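Local coordinates for epoxyqueuosine reductase (Streptococcus thermophilus, PDB 5D6S), which is an iron-sulfur protein of the QueG family that holds cobalamin and two iron/sulfur clusters in a single chain, at residues 112-117 with 293-298. Residues are numbered along the deposited sequence; the frame is centred on the assembly and turned at random.
Sequences TEFKRG and LLPFLE
The N-terminal turn of the short helix that begins at Leu293 is met by a loop, 112-117, extended from Phe114 onward, where Lys115 and Leu293 join the two backbones and Phe114 lies against Pro295. The amide N of Leu293 donates to the carbonyl O of Lys115 at 3.1 Å, and with an N-H...O angle of 174° the bond is almost straight. An amide in the opening turn of a helix has no carbonyl one turn earlier within that helix, so the loop supplies the acceptor. Proline fits two residues further on for the same reason: it has no N-H to offer, and its rigid ring suits a first turn. That ring lies over one face of Phe114. Pro295 CG sits 3.9 Å from the Phe114 ring centroid, displaced toward the rim and nearest CD2 at 3.6 Å, in a CH-pi contact, while Pro295 CD approaches Phe114 CG. Phe114 turns its ring to this place with CG anti to its carbonyl carbon (chi1 -61°); Glu113 CB lies over the opposite face. Leu294 adds a lighter touch, its CD1 reaching Phe114 CD1 at 4.1 Å with the two side chains roughly perpendicular. Beyond the hydrogen bond, Leu293 spreads its branched end along the loop backbone: CG is 3.6 Å from Gly117 N, and CD2 lies against Gly117 CA, a position with no side chain of its own. Arg116 starts off away from the helix; its NH1 forms a salt bridge with Asp287 OD1, and NE a hydrogen bond to Met290 O. The loop belongs to the long connection between strand 93-100 and helix 128-144, while Leu293 and Leu294 also pack on Leu329 of helix 318-331, and Leu294 touches Lys340 of helix 338-347, so helix 293-296 lies between this loop and the C-terminal helices.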
# COMPACT_ATOMS: atom_id res chain seq x y z
N THR A 112 14.61 10.96 -19.19
CA THR A 112 14.36 10.59 -20.59
C THR A 112 13.39 11.56 -21.20
O THR A 112 12.95 12.49 -20.51
CB THR A 112 13.76 9.17 -20.69
OG1 THR A 112 14.43 8.33 -19.76
CG2 THR A 112 13.96 8.57 -22.10
N GLU A 113 13.06 11.35 -22.48
CA GLU A 113 11.87 11.99 -23.13
C GLU A 113 10.58 11.92 -22.28
O GLU A 113 9.81 12.89 -22.22
CB GLU A 113 11.49 11.31 -24.46
CG GLU A 113 12.58 10.78 -25.36
CD GLU A 113 12.01 9.83 -26.40
OE1 GLU A 113 12.56 8.73 -26.58
OE2 GLU A 113 10.96 10.17 -26.99
N PHE A 114 10.40 10.76 -21.65
CA PHE A 114 9.18 10.37 -20.98
C PHE A 114 9.11 10.74 -19.52
O PHE A 114 9.98 10.34 -18.73
CB PHE A 114 9.04 8.87 -21.07
CG PHE A 114 8.95 8.37 -22.47
CD1 PHE A 114 7.98 8.89 -23.35
CD2 PHE A 114 9.83 7.39 -22.93
CE1 PHE A 114 7.90 8.43 -24.65
CE2 PHE A 114 9.74 6.93 -24.23
CZ PHE A 114 8.78 7.45 -25.09
N LYS A 115 8.07 11.49 -19.14
CA LYS A 115 7.92 11.87 -17.74
C LYS A 115 7.56 10.62 -16.91
O LYS A 115 6.99 9.66 -17.42
CB LYS A 115 6.90 13.01 -17.55
CG LYS A 115 6.85 13.98 -18.72
CD LYS A 115 6.38 15.38 -18.33
CE LYS A 115 5.90 16.13 -19.56
NZ LYS A 115 6.25 17.57 -19.53
N ARG A 116 7.89 10.68 -15.63
CA ARG A 116 7.82 9.53 -14.74
C ARG A 116 6.81 9.77 -13.61
O ARG A 116 6.61 10.89 -13.15
CB ARG A 116 9.19 9.25 -14.13
CG ARG A 116 10.26 8.83 -15.11
CD ARG A 116 11.62 8.63 -14.44
NE ARG A 116 12.09 7.27 -14.71
CZ ARG A 116 12.94 6.92 -15.66
NH1 ARG A 116 13.25 5.64 -15.83
NH2 ARG A 116 13.50 7.84 -16.43
N GLY A 117 6.16 8.69 -13.17
CA GLY A 117 5.34 8.73 -11.97
C GLY A 117 6.11 8.10 -10.83
O GLY A 117 7.17 7.51 -11.04
N LEU A 293 5.74 6.83 -17.77
CA LEU A 293 4.29 6.65 -17.86
C LEU A 293 3.81 6.17 -19.23
O LEU A 293 3.08 5.18 -19.31
CB LEU A 293 3.58 7.93 -17.47
CG LEU A 293 3.91 8.32 -16.00
CD1 LEU A 293 3.59 9.78 -15.74
CD2 LEU A 293 3.17 7.41 -15.03
N LEU A 294 4.20 6.84 -20.32
CA LEU A 294 3.68 6.47 -21.63
C LEU A 294 4.15 5.07 -22.03
O LEU A 294 3.37 4.30 -22.63
CB LEU A 294 4.03 7.51 -22.68
CG LEU A 294 3.26 8.82 -22.53
CD1 LEU A 294 3.97 9.94 -23.27
CD2 LEU A 294 1.82 8.65 -23.03
N PRO A 295 5.41 4.72 -21.69
CA PRO A 295 5.83 3.33 -21.97
C PRO A 295 5.06 2.36 -21.10
O PRO A 295 4.70 1.26 -21.56
CB PRO A 295 7.32 3.31 -21.63
CG PRO A 295 7.77 4.73 -21.78
CD PRO A 295 6.57 5.59 -21.41
N PHE A 296 4.78 2.76 -19.86
CA PHE A 296 3.92 1.96 -18.99
C PHE A 296 2.53 1.69 -19.58
O PHE A 296 2.02 0.58 -19.47
CB PHE A 296 3.74 2.64 -17.66
CG PHE A 296 3.13 1.77 -16.62
CD1 PHE A 296 3.86 0.75 -16.04
CD2 PHE A 296 1.82 1.97 -16.22
CE1 PHE A 296 3.30 -0.06 -15.09
CE2 PHE A 296 1.25 1.17 -15.24
CZ PHE A 296 2.00 0.16 -14.67
N LEU A 297 1.95 2.69 -20.23
CA LEU A 297 0.67 2.52 -20.91
C LEU A 297 0.75 1.63 -22.13
O LEU A 297 -0.27 1.32 -22.69
CB LEU A 297 0.08 3.87 -21.32
CG LEU A 297 -0.29 4.82 -20.19
CD1 LEU A 297 -0.77 6.15 -20.73
CD2 LEU A 297 -1.36 4.21 -19.32
N GLU A 298 1.95 1.24 -22.56
CA GLU A 298 2.07 0.31 -23.70
C GLU A 298 2.07 -1.14 -23.24
O GLU A 298 1.95 -2.05 -24.04
CB GLU A 298 3.37 0.53 -24.50
CG GLU A 298 3.52 1.88 -25.15
CD GLU A 298 2.41 2.21 -26.13
OE1 GLU A 298 2.03 1.33 -26.94
OE2 GLU A 298 1.94 3.37 -26.08